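Side-chain contacts in coiled-coil and C2 domain-containing protein 1-like (Drosophila melanogaster, PDB 6EI6), which regulates endosomal protein sorting through the ESCRT pathway, binding monophosphorylated phosphatidylinositols and probably preventing untimely polymerisation of the ESCRT-III core protein shrub: residues R87-K90 with P95-K98; I122-G127 with V193-Y198; T156-I161 with P167-R172. One frame throughout, in Å; residues are numbered along the deposited sequence.

Contact 1: R87-K90 with P95-K98; sequences RYSK and PLPK
The puckered pyrrolidine ring of Pro-97 turns its CD corner to Ser-89, and no aromatic ring takes part across this contact. Ser-89 OG stands 3.5 Å from Pro-97 CD, and Ser-89 CB lies 3.9 Å from the same carbon, so the serine meets one corner of the ring and does not lie along it. The flat group on the loop side is the peptide that follows Pro-95: its carbonyl oxygen, Pro-95 O, comes within 3.7 Å of Ser-89 CB. CA atoms are 6.2 Å apart at Ser-89 and Leu-96, consistent with the small serine allowing a close approach of the returning chain. No hydrogen bond joins the two segments. The hydroxyl instead donates to the carbonyl oxygen of Val-86, one turn back in the helix; a chi1 of 80° sets OG between the backbone N and the carbonyl carbon, from where it can reach that acceptor.

Residues 87-90 lie near the C-terminal end of helix 66-91, and residues 95-98 lie in the loop between this helix and strand 99-102. All four loop residues have psi near 145°, in the extended left-handed polyproline II conformation expected of a Pro-Leu-Pro sequence. The two segments bury 144 Å² between them, a modest value for a contact near the molecular surface.

Leu-96 sends CB away from the helix, but CD1 bends back to lie 4.1 Å from Ser-89 OG and 4.3 Å from Lys-90 CG. Lys-90 offers its CG to this contact, while its NZ is salt-bridged to Glu-43 of helix 34-62. The same helix supplies Ile-35 and Met-42 against Leu-96, which thus bridges both arms of the helical hairpin.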
loop_
_atom_site.group_PDB
_atom_site.type_symbol
_atom_site.label_atom_id
_atom_site.label_comp_id
_atom_site.label_asym_id
_atom_site.label_seq_id
_atom_site.Cartn_x
_atom_site.Cartn_y
_atom_site.Cartn_z
ATOM N N ARG A 87 -25.258 12.738 5.088
ATOM C CA ARG A 87 -24.941 14.053 4.542
ATOM C C ARG A 87 -26.208 14.802 4.144
ATOM O O ARG A 87 -26.318 16.019 4.349
ATOM C CB ARG A 87 -24.000 13.910 3.348
ATOM C CG ARG A 87 -22.577 13.585 3.721
ATOM C CD ARG A 87 -21.833 12.991 2.551
ATOM N NE ARG A 87 -20.407 12.879 2.878
ATOM C CZ ARG A 87 -19.489 12.274 2.118
ATOM N NH1 ARG A 87 -19.823 11.705 0.955
ATOM N NH2 ARG A 87 -18.230 12.234 2.537
ATOM N N TYR A 88 -27.194 14.076 3.609
ATOM C CA TYR A 88 -28.438 14.702 3.173
ATOM C C TYR A 88 -29.246 15.224 4.362
ATOM O O TYR A 88 -29.733 16.362 4.339
ATOM C CB TYR A 88 -29.249 13.705 2.340
ATOM C CG TYR A 88 -30.659 14.159 2.040
ATOM C CD1 TYR A 88 -30.917 15.065 1.013
ATOM C CD2 TYR A 88 -31.739 13.684 2.786
ATOM C CE1 TYR A 88 -32.211 15.488 0.739
ATOM C CE2 TYR A 88 -33.027 14.102 2.519
ATOM C CZ TYR A 88 -33.252 15.005 1.495
ATOM O OH TYR A 88 -34.534 15.424 1.228
ATOM N N SER A 89 -29.409 14.406 5.411
ATOM C CA SER A 89 -30.075 14.886 6.618
ATOM C C SER A 89 -29.423 16.152 7.145
ATOM O O SER A 89 -30.105 17.008 7.718
ATOM C CB SER A 89 -30.050 13.815 7.706
ATOM O OG SER A 89 -28.795 13.805 8.359
ATOM N N LYS A 90 -28.104 16.281 6.972
ATOM C CA LYS A 90 -27.392 17.477 7.418
ATOM C C LYS A 90 -27.562 18.630 6.441
ATOM O O LYS A 90 -27.591 19.784 6.871
ATOM C CB LYS A 90 -25.892 17.200 7.596
ATOM C CG LYS A 90 -25.523 16.281 8.763
ATOM C CD LYS A 90 -24.034 16.383 9.099
ATOM C CE LYS A 90 -23.389 15.035 9.314
ATOM N NZ LYS A 90 -21.892 15.160 9.441
ATOM N N PRO A 95 -33.330 15.602 11.838
ATOM C CA PRO A 95 -32.585 14.785 12.795
ATOM C C PRO A 95 -31.615 13.870 12.061
ATOM O O PRO A 95 -31.862 13.456 10.923
ATOM C CB PRO A 95 -33.680 13.997 13.535
ATOM C CG PRO A 95 -34.934 14.191 12.740
ATOM C CD PRO A 95 -34.787 15.498 12.032
ATOM N N LEU A 96 -30.480 13.615 12.707
ATOM C CA LEU A 96 -29.596 12.542 12.288
ATOM C C LEU A 96 -30.413 11.257 12.119
ATOM O O LEU A 96 -31.367 11.028 12.877
ATOM C CB LEU A 96 -28.499 12.346 13.346
ATOM C CG LEU A 96 -27.125 13.031 13.264
ATOM C CD1 LEU A 96 -26.922 13.785 11.979
ATOM C CD2 LEU A 96 -26.895 13.949 14.489
ATOM N N PRO A 97 -30.099 10.417 11.134
ATOM C CA PRO A 97 -30.770 9.109 11.058
ATOM C C PRO A 97 -30.420 8.229 12.252
ATOM O O PRO A 97 -29.296 8.248 12.762
ATOM C CB PRO A 97 -30.249 8.511 9.743
ATOM C CG PRO A 97 -29.822 9.688 8.923
ATOM C CD PRO A 97 -29.313 10.716 9.928
ATOM N N LYS A 98 -31.414 7.483 12.716
ATOM C CA LYS A 98 -31.181 6.398 13.657
ATOM C C LYS A 98 -30.221 5.366 13.076
ATOM O O LYS A 98 -30.207 5.098 11.875
ATOM C CB LYS A 98 -32.507 5.725 14.006
ATOM C CG LYS A 98 -33.490 6.657 14.710
ATOM C CD LYS A 98 -34.336 5.880 15.724
ATOM C CE LYS A 98 -33.500 4.802 16.407
ATOM N NZ LYS A 98 -34.371 3.939 17.254
#

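Contact 2: I122-G127 with V193-Y198; sequences IVVVRG and VKFEIY
Strands 122-127 and 193-198 run in roughly the same direction, their axes 10.6 Å apart at closest approach and inclined by 32°, with CA atoms 9.0 Å apart at Ile-122 and Val-193; this is the spacing of two sheets packed face to face, not of neighbours sharing hydrogen bonds. Side chains alone fill the gap. At one end Ile-122 and Val-193 reach toward each other tip to tip, Ile-122 CD1 resting 3.9 Å from Val-193 CG1. Next along, the ring of Phe-195 is met at its edge, close to its plane, by two methyls: Ile-122 CG2 lies 3.7 Å from Phe-195 CZ, and Val-124 CG2 is 3.9 Å from Phe-195 CE2. A chi1 of -62° sets the ring anti to its own carbonyl carbon and aims its CE2-CZ edge at these branches; the ring passes alongside the two aliphatic side chains, pointing the opposite way.

These two strands belong to the two four-stranded antiparallel sheets of the C2 beta-sandwich, and the contact is part of its hydrophobic interior. Leu-243 and Val-245 of strand 241-249 and Val-144 of strand 140-145 also touch Phe-195, adding apolar neighbours from both sheets. Replacing Phe-195 by alanine removes the ring, which would probably open a gap between the sheets and leave the CG2 methyls of Ile-122 and Val-124 without the edge they pack on.

Alternation along 193-198 turns Glu-196 and Tyr-198 to the other face, where Tyr-198 OH donates to Glu-196 OE1 at 3.3 Å, approaching from above the carboxylate plane. Within its own sheet, strand 119-128 has a classic beta bulge where Val-125 and Arg-126 pair with Glu-244 of strand 241-249; the guanidinium of Arg-126 additionally forms a salt bridge with Glu-244.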
loop_
_atom_site.group_PDB
_atom_site.type_symbol
_atom_site.label_atom_id
_atom_site.label_comp_id
_atom_site.label_asym_id
_atom_site.label_seq_id
_atom_site.Cartn_x
_atom_site.Cartn_y
_atom_site.Cartn_z
ATOM N N ILE A 122 9.473 -8.053 -1.082
ATOM C CA ILE A 122 9.721 -6.999 -2.066
ATOM C C ILE A 122 9.876 -7.648 -3.435
ATOM O O ILE A 122 10.606 -8.636 -3.578
ATOM C CB ILE A 122 10.965 -6.169 -1.716
ATOM C CG1 ILE A 122 10.732 -5.433 -0.408
ATOM C CG2 ILE A 122 11.276 -5.179 -2.824
ATOM C CD1 ILE A 122 11.997 -4.968 0.248
ATOM N N VAL A 123 9.180 -7.107 -4.433
ATOM C CA VAL A 123 9.224 -7.622 -5.794
ATOM C C VAL A 123 9.713 -6.504 -6.698
ATOM O O VAL A 123 9.063 -5.455 -6.801
ATOM C CB VAL A 123 7.853 -8.119 -6.264
ATOM C CG1 VAL A 123 7.970 -8.719 -7.645
ATOM C CG2 VAL A 123 7.271 -9.134 -5.270
ATOM N N VAL A 124 10.862 -6.717 -7.337
ATOM C CA VAL A 124 11.343 -5.823 -8.382
ATOM C C VAL A 124 10.818 -6.393 -9.695
ATOM O O VAL A 124 11.228 -7.474 -10.120
ATOM C CB VAL A 124 12.874 -5.702 -8.374
ATOM C CG1 VAL A 124 13.342 -4.607 -9.322
ATOM C CG2 VAL A 124 13.386 -5.412 -6.968
ATOM N N VAL A 125 9.899 -5.677 -10.333
ATOM C CA VAL A 125 9.110 -6.237 -11.421
ATOM C C VAL A 125 9.703 -5.922 -12.791
ATOM O O VAL A 125 9.727 -6.778 -13.670
ATOM C CB VAL A 125 7.642 -5.761 -11.322
ATOM C CG1 VAL A 125 6.826 -6.351 -12.441
ATOM C CG2 VAL A 125 7.052 -6.138 -9.976
ATOM N N ARG A 126 10.115 -4.684 -13.035
ATOM C CA ARG A 126 10.592 -4.356 -14.374
ATOM C C ARG A 126 10.992 -2.893 -14.398
ATOM O O ARG A 126 10.504 -2.081 -13.606
ATOM C CB ARG A 126 9.547 -4.627 -15.485
ATOM C CG ARG A 126 8.279 -3.796 -15.404
ATOM C CD ARG A 126 7.257 -4.116 -16.513
ATOM N NE ARG A 126 6.445 -2.929 -16.807
ATOM C CZ ARG A 126 5.306 -2.926 -17.505
ATOM N NH1 ARG A 126 4.812 -4.056 -18.003
ATOM N NH2 ARG A 126 4.656 -1.781 -17.709
ATOM N N GLY A 127 11.906 -2.578 -15.313
ATOM C CA GLY A 127 12.198 -1.212 -15.685
ATOM C C GLY A 127 11.499 -0.905 -16.996
ATOM O O GLY A 127 11.191 -1.797 -17.790
ATOM N N VAL A 193 11.535 1.964 1.439
ATOM C CA VAL A 193 12.462 1.046 0.789
ATOM C C VAL A 193 13.125 1.778 -0.374
ATOM O O VAL A 193 12.434 2.421 -1.173
ATOM C CB VAL A 193 11.713 -0.194 0.276
ATOM C CG1 VAL A 193 12.674 -1.199 -0.298
ATOM C CG2 VAL A 193 10.874 -0.787 1.390
ATOM N N LYS A 194 14.451 1.657 -0.490
ATOM C CA LYS A 194 15.231 2.356 -1.507
ATOM C C LYS A 194 15.610 1.394 -2.629
ATOM O O LYS A 194 16.135 0.309 -2.367
ATOM C CB LYS A 194 16.485 2.977 -0.878
ATOM C CG LYS A 194 17.364 3.835 -1.834
ATOM C CD LYS A 194 18.774 4.148 -1.237
ATOM C CE LYS A 194 18.794 5.442 -0.425
ATOM N NZ LYS A 194 20.036 5.579 0.393
ATOM N N PHE A 195 15.341 1.785 -3.877
ATOM C CA PHE A 195 15.716 1.008 -5.057
ATOM C C PHE A 195 16.724 1.805 -5.870
ATOM O O PHE A 195 16.405 2.895 -6.350
ATOM C CB PHE A 195 14.503 0.688 -5.931
ATOM C CG PHE A 195 13.479 -0.147 -5.254
ATOM C CD1 PHE A 195 12.519 0.435 -4.430
ATOM C CD2 PHE A 195 13.475 -1.522 -5.422
ATOM C CE1 PHE A 195 11.593 -0.336 -3.782
ATOM C CE2 PHE A 195 12.535 -2.301 -4.788
ATOM C CZ PHE A 195 11.588 -1.703 -3.961
ATOM N N GLU A 196 17.918 1.258 -6.070
ATOM C CA GLU A 196 18.948 1.921 -6.871
ATOM C C GLU A 196 19.158 1.152 -8.166
ATOM O O GLU A 196 19.449 -0.044 -8.136
ATOM C CB GLU A 196 20.243 2.055 -6.081
ATOM C CG GLU A 196 20.091 3.045 -4.960
ATOM C CD GLU A 196 21.284 3.078 -4.039
ATOM O OE1 GLU A 196 22.209 2.276 -4.256
ATOM O OE2 GLU A 196 21.300 3.903 -3.095
ATOM N N ILE A 197 18.976 1.825 -9.297
ATOM C CA ILE A 197 19.067 1.186 -10.603
ATOM C C ILE A 197 20.455 1.465 -11.181
ATOM O O ILE A 197 20.864 2.624 -11.325
ATOM C CB ILE A 197 17.956 1.668 -11.543
ATOM C CG1 ILE A 197 16.586 1.274 -10.989
ATOM C CG2 ILE A 197 18.128 1.039 -12.907
ATOM C CD1 ILE A 197 15.935 2.331 -10.089
ATOM N N TYR A 198 21.201 0.409 -11.487
ATOM C CA TYR A 198 22.589 0.552 -11.904
ATOM C C TYR A 198 22.796 -0.049 -13.284
ATOM O O TYR A 198 22.248 -1.116 -13.594
ATOM C CB TYR A 198 23.538 -0.126 -10.930
ATOM C CG TYR A 198 23.860 0.661 -9.684
ATOM C CD1 TYR A 198 24.910 1.565 -9.656
ATOM C CD2 TYR A 198 23.144 0.468 -8.517
ATOM C CE1 TYR A 198 25.216 2.269 -8.504
ATOM C CE2 TYR A 198 23.459 1.165 -7.366
ATOM C CZ TYR A 198 24.487 2.061 -7.370
ATOM O OH TYR A 198 24.782 2.751 -6.213
#

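Contact 3: T156-I161 with P167-R172; sequences TKTNVI and PDYDER. With SO4 (sulfate ion), chain D.
Ile-161, Pro-167 and Tyr-169 make the tight part of this contact. Ile-161 CG1, set between its backbone N and carbonyl carbon by a chi1 of 64°, comes 3.2 Å from Pro-167 CB, a short approach for two carbons and not one to press at this resolution. The same Pro-167 CB sits 3.5 Å above one face of the Tyr-169 ring, toward the rim. Thr-158 crosses Tyr-169 at about a right angle, its OG1 3.3 Å from Tyr-169 CD1. That hydroxyl is well employed: it receives the N-H of Val-142 and donates to Asn-159 O at 2.8 Å, in the carbonyl plane. At the far end of the ring, Tyr-169 OH is hydrogen-bonded to the hydroxyl of Tyr-130.

The other side is looser and more polar. Asn-159 is exposed, its CB 3.5 Å from Glu-171 OE2. Lys-157 sends its CB away from the other segment, and its NZ hydrogen-bonds O1 of a sulfate ion, probably taken from the crystallisation liquor, at 2.9 Å.

At Thr-158 and Asn-159 of this C2 domain, a carboxylate grips the backbone: Asn-159 N donates to the syn lone pair of Glu-171 OE2 at 2.9 Å and 168°. Because the donor is a backbone N-H, the bond ties the glutamate to the main chain; its near-linear geometry marks it as well formed, and accepting this N-H probably stabilises the charged carboxylate.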
loop_
_atom_site.group_PDB
_atom_site.type_symbol
_atom_site.label_atom_id
_atom_site.label_comp_id
_atom_site.label_asym_id
_atom_site.label_seq_id
_atom_site.Cartn_x
_atom_site.Cartn_y
_atom_site.Cartn_z
ATOM N N THR A 156 20.269 -5.973 -0.729
ATOM C CA THR A 156 20.422 -7.057 -1.687
ATOM C C THR A 156 20.311 -6.457 -3.080
ATOM O O THR A 156 20.204 -5.239 -3.230
ATOM C CB THR A 156 19.393 -8.172 -1.453
ATOM O OG1 THR A 156 19.390 -9.055 -2.584
ATOM C CG2 THR A 156 17.992 -7.603 -1.293
ATOM N N LYS A 157 20.336 -7.314 -4.107
ATOM C CA LYS A 157 20.291 -6.814 -5.479
ATOM C C LYS A 157 19.758 -7.882 -6.425
ATOM O O LYS A 157 19.876 -9.080 -6.164
ATOM C CB LYS A 157 21.674 -6.345 -5.960
ATOM C CG LYS A 157 22.638 -7.468 -6.363
ATOM C CD LYS A 157 23.845 -6.921 -7.112
ATOM C CE LYS A 157 24.767 -8.035 -7.606
ATOM N NZ LYS A 157 25.888 -8.266 -6.654
ATOM N N THR A 158 19.170 -7.427 -7.528
ATOM C CA THR A 158 18.684 -8.326 -8.559
ATOM C C THR A 158 19.845 -8.823 -9.412
ATOM O O THR A 158 20.973 -8.313 -9.350
ATOM C CB THR A 158 17.654 -7.635 -9.456
ATOM O OG1 THR A 158 18.318 -6.934 -10.524
ATOM C CG2 THR A 158 16.803 -6.651 -8.649
ATOM N N ASN A 159 19.549 -9.821 -10.242
ATOM C CA ASN A 159 20.511 -10.290 -11.228
ATOM C C ASN A 159 20.823 -9.157 -12.194
ATOM O O ASN A 159 20.334 -8.035 -12.036
ATOM C CB ASN A 159 19.969 -11.498 -12.002
ATOM C CG ASN A 159 20.046 -12.798 -11.214
ATOM O OD1 ASN A 159 20.639 -12.868 -10.127
ATOM N ND2 ASN A 159 19.438 -13.840 -11.764
ATOM N N VAL A 160 21.614 -9.434 -13.215
ATOM C CA VAL A 160 21.902 -8.454 -14.242
ATOM C C VAL A 160 21.162 -8.933 -15.483
ATOM O O VAL A 160 21.548 -9.924 -16.115
ATOM C CB VAL A 160 23.410 -8.291 -14.494
ATOM C CG1 VAL A 160 23.670 -7.173 -15.508
ATOM C CG2 VAL A 160 24.168 -8.033 -13.172
ATOM N N ILE A 161 20.062 -8.267 -15.817
ATOM C CA ILE A 161 19.510 -8.448 -17.152
ATOM C C ILE A 161 20.479 -7.820 -18.136
ATOM O O ILE A 161 21.183 -6.847 -17.813
ATOM C CB ILE A 161 18.097 -7.844 -17.274
ATOM C CG1 ILE A 161 18.140 -6.325 -17.093
ATOM C CG2 ILE A 161 17.155 -8.500 -16.293
ATOM C CD1 ILE A 161 18.437 -5.521 -18.371
ATOM N N PRO A 167 14.101 -3.493 -18.813
ATOM C CA PRO A 167 14.362 -4.821 -18.247
ATOM C C PRO A 167 13.136 -5.435 -17.590
ATOM O O PRO A 167 12.280 -4.738 -17.033
ATOM C CB PRO A 167 15.437 -4.546 -17.191
ATOM C CG PRO A 167 15.391 -3.099 -16.921
ATOM C CD PRO A 167 14.946 -2.456 -18.198
ATOM N N ASP A 168 13.108 -6.761 -17.587
ATOM C CA ASP A 168 12.079 -7.529 -16.907
ATOM C C ASP A 168 12.734 -8.396 -15.836
ATOM O O ASP A 168 12.759 -9.619 -15.969
ATOM C CB ASP A 168 11.273 -8.379 -17.914
ATOM C CG ASP A 168 10.116 -7.606 -18.550
ATOM O OD1 ASP A 168 9.957 -7.661 -19.789
ATOM O OD2 ASP A 168 9.345 -6.951 -17.810
ATOM N N TYR A 169 13.267 -7.765 -14.783
ATOM C CA TYR A 169 13.546 -8.485 -13.539
ATOM C C TYR A 169 12.259 -9.080 -12.989
ATOM O O TYR A 169 11.188 -8.495 -13.099
ATOM C CB TYR A 169 14.126 -7.556 -12.468
ATOM C CG TYR A 169 14.981 -6.396 -12.947
ATOM C CD1 TYR A 169 16.356 -6.543 -13.135
ATOM C CD2 TYR A 169 14.423 -5.144 -13.171
ATOM C CE1 TYR A 169 17.143 -5.475 -13.553
ATOM C CE2 TYR A 169 15.202 -4.079 -13.591
ATOM C CZ TYR A 169 16.558 -4.249 -13.780
ATOM O OH TYR A 169 17.317 -3.178 -14.197
ATOM N N ASP A 170 12.339 -10.232 -12.349
ATOM C CA ASP A 170 11.129 -10.752 -11.722
ATOM C C ASP A 170 11.544 -11.467 -10.459
ATOM O O ASP A 170 11.312 -12.659 -10.291
ATOM C CB ASP A 170 10.346 -11.678 -12.639
ATOM C CG ASP A 170 9.522 -10.909 -13.650
ATOM O OD1 ASP A 170 8.787 -9.986 -13.242
ATOM O OD2 ASP A 170 9.619 -11.214 -14.857
ATOM N N GLU A 171 12.167 -10.714 -9.567
ATOM C CA GLU A 171 12.810 -11.286 -8.402
ATOM C C GLU A 171 12.130 -10.796 -7.144
ATOM O O GLU A 171 11.831 -9.603 -7.015
ATOM C CB GLU A 171 14.300 -10.942 -8.360
ATOM C CG GLU A 171 15.160 -11.931 -9.122
ATOM C CD GLU A 171 16.569 -11.423 -9.322
ATOM O OE1 GLU A 171 17.356 -11.473 -8.339
ATOM O OE2 GLU A 171 16.874 -10.961 -10.454
ATOM N N ARG A 172 11.921 -11.735 -6.224
ATOM C CA ARG A 172 11.271 -11.512 -4.947
ATOM C C ARG A 172 12.290 -11.692 -3.834
ATOM O O ARG A 172 13.090 -12.631 -3.863
ATOM C CB ARG A 172 10.111 -12.493 -4.752
ATOM C CG ARG A 172 9.366 -12.856 -6.026
ATOM C CD ARG A 172 8.056 -13.619 -5.742
ATOM N NE ARG A 172 7.041 -13.359 -6.782
ATOM C CZ ARG A 172 5.830 -12.814 -6.581
ATOM N NH1 ARG A 172 5.415 -12.479 -5.360
ATOM N NH2 ARG A 172 5.017 -12.615 -7.616
HETATM S S SO4 D . 28.289 -6.335 -3.757
HETATM O O1 SO4 D . 27.159 -6.678 -4.627
HETATM O O2 SO4 D . 27.806 -6.130 -2.384
HETATM O O3 SO4 D . 29.279 -7.423 -3.774
HETATM O O4 SO4 D . 28.918 -5.106 -4.246
#

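Contact 1 comes first along the chain and stands apart, its centre 49 Å from that of contact 2 and 54 Å from that of contact 3, on the opposite side of the chain's centre. It belongs to the helical hairpin end, the other two to the C2 sandwich. Contacts 2 and 3 have centres 8 Å apart and touch: strands 119-128 and 171-176 are sheet neighbours, and probable hydrogen bonds join Val-124 N to Glu-171 O in the sheet and Gly-127 N to Pro-167 O just before it. In sequence, contact 3 falls between the two strands of contact 2. The membrane-binding C2 module thus has its interior and one end adjoining, while the hairpin extends away.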